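Local coordinates for protein CopN (Chlamydia pneumoniae, PDB 4NRH) that probably acts as a type III secretion gatekeeper that, bound to its chaperone, directs when translocator proteins are secreted, at residues Ala156-Leu170 with Leu182-Leu196. Residues are numbered along the deposited sequence; the frame is centred on the assembly and turned at random.
Sequences AIVSSFLMKGMATGL and LQVLMTETRNLQAVL. Unlike the reference sequence in segment 156-170: Gly-169 (reference Glu).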
ATOM      1  N   ALA A 156      10.819  -8.065   1.729  1.00 33.73           N
ATOM      2  CA  ALA A 156       9.645  -7.714   2.523  1.00 32.49           C
ATOM      3  C   ALA A 156      10.048  -7.091   3.857  1.00 35.90           C
ATOM      4  O   ALA A 156       9.532  -6.041   4.241  1.00 38.56           O
ATOM      5  CB  ALA A 156       8.775  -8.938   2.749  1.00 32.21           C
ATOM      6  N   ILE A 157      10.971  -7.743   4.556  1.00 37.54           N
ATOM      7  CA  ILE A 157      11.483  -7.230   5.822  1.00 43.02           C
ATOM      8  C   ILE A 157      12.221  -5.909   5.610  1.00 41.61           C
ATOM      9  O   ILE A 157      12.059  -4.964   6.385  1.00 38.70           O
ATOM     10  CB  ILE A 157      12.420  -8.250   6.499  1.00 42.96           C
ATOM     11  CG1 ILE A 157      11.627  -9.480   6.946  1.00 48.52           C
ATOM     12  CG2 ILE A 157      13.135  -7.625   7.687  1.00 42.27           C
ATOM     13  CD1 ILE A 157      12.491 -10.604   7.471  1.00 60.82           C
ATOM     14  N   VAL A 158      13.023  -5.849   4.550  1.00 34.84           N
ATOM     15  CA  VAL A 158      13.763  -4.640   4.210  1.00 34.59           C
ATOM     16  C   VAL A 158      12.817  -3.474   3.926  1.00 34.86           C
ATOM     17  O   VAL A 158      13.057  -2.347   4.360  1.00 37.82           O
ATOM     18  CB  VAL A 158      14.678  -4.869   2.989  1.00 39.96           C
ATOM     19  CG1 VAL A 158      15.322  -3.566   2.549  1.00 44.68           C
ATOM     20  CG2 VAL A 158      15.741  -5.913   3.304  1.00 38.25           C
ATOM     21  N   SER A 159      11.735  -3.756   3.207  1.00 27.72           N
ATOM     22  CA  SER A 159      10.733  -2.742   2.897  1.00 28.20           C
ATOM     23  C   SER A 159      10.076  -2.217   4.171  1.00 33.62           C
ATOM     24  O   SER A 159       9.782  -1.027   4.284  1.00 37.30           O
ATOM     25  CB  SER A 159       9.671  -3.302   1.950  1.00 31.97           C
ATOM     26  OG  SER A 159       8.872  -4.275   2.601  1.00 35.55           O
ATOM     27  N   SER A 160       9.846  -3.114   5.126  1.00 27.54           N
ATOM     28  CA  SER A 160       9.259  -2.737   6.407  1.00 26.84           C
ATOM     29  C   SER A 160      10.214  -1.860   7.214  1.00 30.35           C
ATOM     30  O   SER A 160       9.786  -0.930   7.896  1.00 30.74           O
ATOM     31  CB  SER A 160       8.877  -3.981   7.212  1.00 28.83           C
ATOM     32  OG  SER A 160       7.856  -4.714   6.559  1.00 45.86           O
ATOM     33  N   PHE A 161      11.505  -2.171   7.143  1.00 35.60           N
ATOM     34  CA  PHE A 161      12.523  -1.348   7.789  1.00 32.67           C
ATOM     35  C   PHE A 161      12.509   0.068   7.227  1.00 29.97           C
ATOM     36  O   PHE A 161      12.613   1.043   7.971  1.00 33.52           O
ATOM     37  CB  PHE A 161      13.915  -1.959   7.622  1.00 29.23           C
ATOM     38  CG  PHE A 161      15.030  -1.000   7.928  1.00 26.44           C
ATOM     39  CD1 PHE A 161      15.263  -0.584   9.228  1.00 30.26           C
ATOM     40  CD2 PHE A 161      15.838  -0.507   6.917  1.00 29.49           C
ATOM     41  CE1 PHE A 161      16.283   0.303   9.515  1.00 38.24           C
ATOM     42  CE2 PHE A 161      16.861   0.381   7.198  1.00 26.04           C
ATOM     43  CZ  PHE A 161      17.083   0.784   8.500  1.00 27.99           C
ATOM     44  N   LEU A 162      12.386   0.168   5.907  1.00 30.09           N
ATOM     45  CA  LEU A 162      12.350   1.455   5.225  1.00 26.70           C
ATOM     46  C   LEU A 162      11.144   2.275   5.676  1.00 33.25           C
ATOM     47  O   LEU A 162      11.258   3.475   5.922  1.00 35.22           O
ATOM     48  CB  LEU A 162      12.315   1.256   3.709  1.00 24.50           C
ATOM     49  CG  LEU A 162      13.582   0.687   3.069  1.00 30.99           C
ATOM     50  CD1 LEU A 162      13.415   0.567   1.560  1.00 28.68           C
ATOM     51  CD2 LEU A 162      14.797   1.537   3.412  1.00 24.83           C
ATOM     52  N   MET A 163       9.994   1.615   5.783  1.00 30.54           N
ATOM     53  CA  MET A 163       8.766   2.263   6.233  1.00 36.13           C
ATOM     54  C   MET A 163       8.888   2.732   7.678  1.00 38.74           C
ATOM     55  O   MET A 163       8.437   3.824   8.026  1.00 41.61           O
ATOM     56  CB  MET A 163       7.573   1.318   6.091  1.00 34.53           C
ATOM     57  CG  MET A 163       7.202   0.995   4.656  1.00 45.22           C
ATOM     58  SD  MET A 163       6.520   2.419   3.785  1.00 42.39           S
ATOM     59  CE  MET A 163       5.025   2.707   4.729  1.00 34.02           C
ATOM     60  N   LYS A 164       9.497   1.896   8.514  1.00 33.97           N
ATOM     61  CA  LYS A 164       9.682   2.218   9.924  1.00 37.74           C
ATOM     62  C   LYS A 164      10.593   3.433  10.087  1.00 36.17           C
ATOM     63  O   LYS A 164      10.326   4.319  10.901  1.00 37.30           O
ATOM     64  CB  LYS A 164      10.259   1.016  10.674  1.00 34.52           C
ATOM     65  CG  LYS A 164      10.678   1.312  12.105  1.00 39.05           C
ATOM     66  CD  LYS A 164       9.472   1.555  12.996  1.00 43.77           C
ATOM     67  CE  LYS A 164       9.889   1.800  14.437  1.00 49.50           C
ATOM     68  NZ  LYS A 164       8.714   2.027  15.321  1.00 58.28           N
ATOM     69  N   GLY A 165      11.667   3.465   9.303  1.00 29.88           N
ATOM     70  CA  GLY A 165      12.590   4.583   9.310  1.00 36.97           C
ATOM     71  C   GLY A 165      11.946   5.880   8.859  1.00 41.64           C
ATOM     72  O   GLY A 165      12.166   6.931   9.460  1.00 46.53           O
ATOM     73  N   MET A 166      11.149   5.808   7.796  1.00 33.00           N
ATOM     74  CA  MET A 166      10.506   6.994   7.239  1.00 31.19           C
ATOM     75  C   MET A 166       9.413   7.508   8.171  1.00 40.50           C
ATOM     76  O   MET A 166       9.186   8.715   8.268  1.00 42.07           O
ATOM     77  CB  MET A 166       9.933   6.698   5.852  1.00 32.29           C
ATOM     78  CG  MET A 166      10.995   6.596   4.764  1.00 26.17           C
ATOM     79  SD  MET A 166      10.348   6.143   3.142  1.00 45.76           S
ATOM     80  CE  MET A 166       9.397   4.686   3.553  1.00 37.61           C
ATOM     81  N   ALA A 167       8.734   6.587   8.847  1.00 31.66           N
ATOM     82  CA  ALA A 167       7.737   6.954   9.846  1.00 35.19           C
ATOM     83  C   ALA A 167       8.396   7.720  10.986  1.00 45.08           C
ATOM     84  O   ALA A 167       7.817   8.654  11.540  1.00 54.01           O
ATOM     85  CB  ALA A 167       7.026   5.719  10.373  1.00 36.07           C
ATOM     86  N   THR A 168       9.613   7.310  11.332  1.00 43.50           N
ATOM     87  CA  THR A 168      10.394   7.984  12.360  1.00 50.26           C
ATOM     88  C   THR A 168      10.793   9.375  11.875  1.00 43.13           C
ATOM     89  O   THR A 168      10.751  10.346  12.631  1.00 52.14           O
ATOM     90  CB  THR A 168      11.657   7.180  12.732  1.00 53.26           C
ATOM     91  OG1 THR A 168      11.273   5.912  13.278  1.00 54.04           O
ATOM     92  CG2 THR A 168      12.499   7.933  13.754  1.00 60.07           C
ATOM     93  N   GLY A 169      11.170   9.459  10.603  1.00 44.44           N
ATOM     94  CA  GLY A 169      11.565  10.718   9.998  1.00 48.25           C
ATOM     95  C   GLY A 169      10.442  11.737   9.931  1.00 57.32           C
ATOM     96  O   GLY A 169      10.693  12.940   9.898  1.00 60.61           O
ATOM     97  N   LEU A 170       9.202  11.256   9.903  1.00 55.96           N
ATOM     98  CA  LEU A 170       8.042  12.141   9.851  1.00 65.26           C
ATOM     99  C   LEU A 170       7.797  12.817  11.195  1.00 69.15           C
ATOM    100  O   LEU A 170       7.406  13.983  11.251  1.00 71.22           O
ATOM    101  CB  LEU A 170       6.791  11.371   9.423  1.00 66.28           C
ATOM    102  CG  LEU A 170       6.537  11.231   7.922  1.00 61.66           C
ATOM    103  CD1 LEU A 170       5.206  10.538   7.677  1.00 62.23           C
ATOM    104  CD2 LEU A 170       6.572  12.589   7.238  1.00 58.37           C
ATOM    105  N   LEU A 182       9.144  12.582   2.184  1.00 40.45           N
ATOM    106  CA  LEU A 182       8.976  11.345   2.936  1.00 45.16           C
ATOM    107  C   LEU A 182       7.610  10.740   2.650  1.00 47.79           C
ATOM    108  O   LEU A 182       7.472   9.524   2.546  1.00 47.17           O
ATOM    109  CB  LEU A 182       9.141  11.595   4.437  1.00 45.40           C
ATOM    110  CG  LEU A 182      10.569  11.805   4.947  1.00 53.11           C
ATOM    111  CD1 LEU A 182      10.566  12.110   6.436  1.00 47.42           C
ATOM    112  CD2 LEU A 182      11.430  10.585   4.648  1.00 52.82           C
ATOM    113  N   GLN A 183       6.606  11.602   2.515  1.00 44.73           N
ATOM    114  CA  GLN A 183       5.248  11.170   2.205  1.00 41.18           C
ATOM    115  C   GLN A 183       5.196  10.434   0.870  1.00 43.10           C
ATOM    116  O   GLN A 183       4.612   9.356   0.767  1.00 48.53           O
ATOM    117  CB  GLN A 183       4.302  12.370   2.174  1.00 38.16           C
ATOM    118  CG  GLN A 183       3.336  12.437   3.342  1.00 57.61           C
ATOM    119  CD  GLN A 183       2.407  13.630   3.249  1.00 71.94           C
ATOM    120  OE1 GLN A 183       2.838  14.747   2.965  1.00 72.23           O
ATOM    121  NE2 GLN A 183       1.121  13.398   3.489  1.00 73.37           N
ATOM    122  N   VAL A 184       5.810  11.027  -0.148  1.00 40.47           N
ATOM    123  CA  VAL A 184       5.876  10.419  -1.470  1.00 40.22           C
ATOM    124  C   VAL A 184       6.698   9.132  -1.429  1.00 38.98           C
ATOM    125  O   VAL A 184       6.348   8.140  -2.069  1.00 40.31           O
ATOM    126  CB  VAL A 184       6.484  11.389  -2.504  1.00 37.30           C
ATOM    127  CG1 VAL A 184       6.637  10.709  -3.856  1.00 40.91           C
ATOM    128  CG2 VAL A 184       5.621  12.633  -2.630  1.00 43.53           C
ATOM    129  N   LEU A 185       7.783   9.156  -0.663  1.00 35.96           N
ATOM    130  CA  LEU A 185       8.649   7.991  -0.513  1.00 38.15           C
ATOM    131  C   LEU A 185       7.903   6.821   0.123  1.00 39.03           C
ATOM    132  O   LEU A 185       8.060   5.673  -0.295  1.00 33.13           O
ATOM    133  CB  LEU A 185       9.882   8.349   0.319  1.00 38.85           C
ATOM    134  CG  LEU A 185      11.260   8.167  -0.326  1.00 50.25           C
ATOM    135  CD1 LEU A 185      11.145   7.828  -1.804  1.00 49.04           C
ATOM    136  CD2 LEU A 185      12.103   9.418  -0.130  1.00 60.42           C
ATOM    137  N   MET A 186       7.093   7.118   1.134  1.00 31.39           N
ATOM    138  CA  MET A 186       6.310   6.090   1.814  1.00 32.47           C
ATOM    139  C   MET A 186       5.255   5.516   0.876  1.00 42.50           C
ATOM    140  O   MET A 186       4.993   4.314   0.890  1.00 40.06           O
ATOM    141  CB  MET A 186       5.659   6.652   3.080  1.00 32.72           C
ATOM    142  CG  MET A 186       6.657   7.022   4.170  1.00 33.62           C
ATOM    143  SD  MET A 186       5.899   7.661   5.675  1.00 42.50           S
ATOM    144  CE  MET A 186       5.349   6.144   6.451  1.00 48.14           C
ATOM    145  N   THR A 187       4.646   6.383   0.070  1.00 37.88           N
ATOM    146  CA  THR A 187       3.668   5.952  -0.922  1.00 31.88           C
ATOM    147  C   THR A 187       4.301   4.998  -1.933  1.00 33.14           C
ATOM    148  O   THR A 187       3.741   3.947  -2.243  1.00 33.27           O
ATOM    149  CB  THR A 187       3.054   7.155  -1.671  1.00 34.53           C
ATOM    150  OG1 THR A 187       2.314   7.969  -0.751  1.00 37.37           O
ATOM    151  CG2 THR A 187       2.122   6.680  -2.778  1.00 28.52           C
ATOM    152  N   GLU A 188       5.473   5.373  -2.437  1.00 41.41           N
ATOM    153  CA  GLU A 188       6.205   4.550  -3.394  1.00 33.66           C
ATOM    154  C   GLU A 188       6.653   3.227  -2.780  1.00 41.26           C
ATOM    155  O   GLU A 188       6.656   2.194  -3.449  1.00 33.58           O
ATOM    156  CB  GLU A 188       7.419   5.309  -3.941  1.00 31.36           C
ATOM    157  CG  GLU A 188       7.072   6.510  -4.815  1.00 45.22           C
ATOM    158  CD  GLU A 188       6.222   6.142  -6.021  1.00 52.75           C
ATOM    159  OE1 GLU A 188       6.338   4.999  -6.514  1.00 54.57           O
ATOM    160  OE2 GLU A 188       5.435   6.998  -6.475  1.00 57.82           O
ATOM    161  N   THR A 189       7.029   3.265  -1.506  1.00 25.61           N
ATOM    162  CA  THR A 189       7.478   2.064  -0.812  1.00 37.51           C
ATOM    163  C   THR A 189       6.299   1.127  -0.550  1.00 34.60           C
ATOM    164  O   THR A 189       6.444  -0.096  -0.603  1.00 39.43           O
ATOM    165  CB  THR A 189       8.179   2.408   0.518  1.00 39.01           C
ATOM    166  OG1 THR A 189       9.275   3.295   0.266  1.00 39.07           O
ATOM    167  CG2 THR A 189       8.700   1.149   1.197  1.00 38.14           C
ATOM    168  N   ARG A 190       5.132   1.703  -0.275  1.00 30.93           N
ATOM    169  CA  ARG A 190       3.908   0.916  -0.151  1.00 36.58           C
ATOM    170  C   ARG A 190       3.578   0.231  -1.474  1.00 28.90           C
ATOM    171  O   ARG A 190       3.133  -0.915  -1.496  1.00 34.65           O
ATOM    172  CB  ARG A 190       2.736   1.790   0.308  1.00 29.23           C
ATOM    173  CG  ARG A 190       2.805   2.199   1.770  1.00 30.67           C
ATOM    174  CD  ARG A 190       1.570   2.984   2.184  1.00 34.80           C
ATOM    175  NE  ARG A 190       1.536   3.225   3.623  1.00 39.12           N
ATOM    176  CZ  ARG A 190       1.737   4.412   4.187  1.00 43.59           C
ATOM    177  NH1 ARG A 190       1.985   5.474   3.433  1.00 36.44           N
ATOM    178  NH2 ARG A 190       1.689   4.535   5.508  1.00 43.36           N
ATOM    179  N   ASN A 191       3.790   0.946  -2.575  1.00 26.15           N
ATOM    180  CA  ASN A 191       3.607   0.376  -3.902  1.00 30.95           C
ATOM    181  C   ASN A 191       4.601  -0.750  -4.161  1.00 36.23           C
ATOM    182  O   ASN A 191       4.277  -1.736  -4.821  1.00 39.39           O
ATOM    183  CB  ASN A 191       3.742   1.455  -4.978  1.00 35.29           C
ATOM    184  CG  ASN A 191       2.618   2.471  -4.929  1.00 32.58           C
ATOM    185  OD1 ASN A 191       1.603   2.258  -4.265  1.00 42.32           O
ATOM    186  ND2 ASN A 191       2.794   3.583  -5.632  1.00 35.48           N
ATOM    187  N   LEU A 192       5.816  -0.590  -3.643  1.00 33.61           N
ATOM    188  CA  LEU A 192       6.835  -1.630  -3.730  1.00 32.61           C
ATOM    189  C   LEU A 192       6.380  -2.898  -3.017  1.00 31.05           C
ATOM    190  O   LEU A 192       6.532  -4.002  -3.539  1.00 35.11           O
ATOM    191  CB  LEU A 192       8.162  -1.142  -3.144  1.00 26.83           C
ATOM    192  CG  LEU A 192       9.270  -2.194  -3.045  1.00 30.90           C
ATOM    193  CD1 LEU A 192       9.590  -2.766  -4.419  1.00 36.04           C
ATOM    194  CD2 LEU A 192      10.516  -1.614  -2.396  1.00 43.93           C
ATOM    195  N   GLN A 193       5.831  -2.729  -1.818  1.00 29.61           N
ATOM    196  CA  GLN A 193       5.358  -3.858  -1.024  1.00 34.60           C
ATOM    197  C   GLN A 193       4.229  -4.600  -1.734  1.00 29.29           C
ATOM    198  O   GLN A 193       4.103  -5.816  -1.611  1.00 30.23           O
ATOM    199  CB  GLN A 193       4.892  -3.386   0.355  1.00 33.37           C
ATOM    200  CG  GLN A 193       6.007  -2.837   1.231  1.00 29.51           C
ATOM    201  CD  GLN A 193       5.551  -2.568   2.652  1.00 44.39           C
ATOM    202  OE1 GLN A 193       4.475  -2.013   2.877  1.00 40.50           O
ATOM    203  NE2 GLN A 193       6.369  -2.966   3.620  1.00 41.11           N
ATOM    204  N   ALA A 194       3.414  -3.858  -2.478  1.00 34.24           N
ATOM    205  CA  ALA A 194       2.340  -4.455  -3.263  1.00 38.36           C
ATOM    206  C   ALA A 194       2.920  -5.284  -4.405  1.00 40.66           C
ATOM    207  O   ALA A 194       2.488  -6.411  -4.653  1.00 41.11           O
ATOM    208  CB  ALA A 194       1.408  -3.381  -3.801  1.00 27.15           C
ATOM    209  N   VAL A 195       3.899  -4.711  -5.096  1.00 31.75           N
ATOM    210  CA  VAL A 195       4.601  -5.394  -6.177  1.00 31.91           C
ATOM    211  C   VAL A 195       5.270  -6.680  -5.687  1.00 39.49           C
ATOM    212  O   VAL A 195       5.237  -7.707  -6.367  1.00 43.34           O
ATOM    213  CB  VAL A 195       5.658  -4.468  -6.821  1.00 35.63           C
ATOM    214  CG1 VAL A 195       6.596  -5.255  -7.722  1.00 37.62           C
ATOM    215  CG2 VAL A 195       4.977  -3.355  -7.602  1.00 31.17           C
ATOM    216  N   LEU A 196       5.852  -6.621  -4.492  1.00 36.50           N
ATOM    217  CA  LEU A 196       6.537  -7.771  -3.905  1.00 36.14           C
ATOM    218  C   LEU A 196       5.618  -8.971  -3.684  1.00 33.94           C
ATOM    219  O   LEU A 196       6.065 -10.116  -3.743  1.00 33.15           O
ATOM    220  CB  LEU A 196       7.191  -7.378  -2.577  1.00 28.80           C
ATOM    221  CG  LEU A 196       8.461  -6.530  -2.665  1.00 33.98           C
ATOM    222  CD1 LEU A 196       8.930  -6.125  -1.278  1.00 37.30           C
ATOM    223  CD2 LEU A 196       9.552  -7.286  -3.404  1.00 37.63           C
TER
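Met-163 and Met-166 of helix 152-172 push into successive holes of helix 179-215. Bent at both chi2 and chi3, Met-163 lays SD 3.6 Å from Thr-189 CG2 and sets its methyl over one face of the Arg-190 guanidinium, CE to NE 3.7 Å, off centre toward the rim. Met-166 runs straighter; its SD meets Leu-185 CB at 3.6 Å, while CE touches both Met-186 CG and Thr-189 OG1. In return Met-186 is a knob among Met-163, Met-166, Ala-167 and Leu-170, its CE 3.9 Å from Met-163 CE. Beyond it, Leu-182 CD1 lies against the backbone of Gly-169, 3.5 Å from its C atom. The two helices form an antiparallel hairpin in the all-helical gatekeeper fold, their axes 10.0 Å apart and their directions at 161°. Toward the start of helix 152-172, Gln-193 NE2 donates to Ser-159 OG (3.0 Å) in its own amide plane and nearly straight, at 170°. The other end of that amide, OE1, accepts from the backbone N of Asp-24 of the Chaperone SycD chain, and the carboxylate of the same Asp-24 forms a salt bridge with Arg-190; together these fix the amide's rotation and hold the guanidinium beside the Met-163 methyl. Deeper in, Thr-189 OG1 donates to Leu-185 O (2.7 Å), and Leu-142 of helix 139-149 packs on Thr-189.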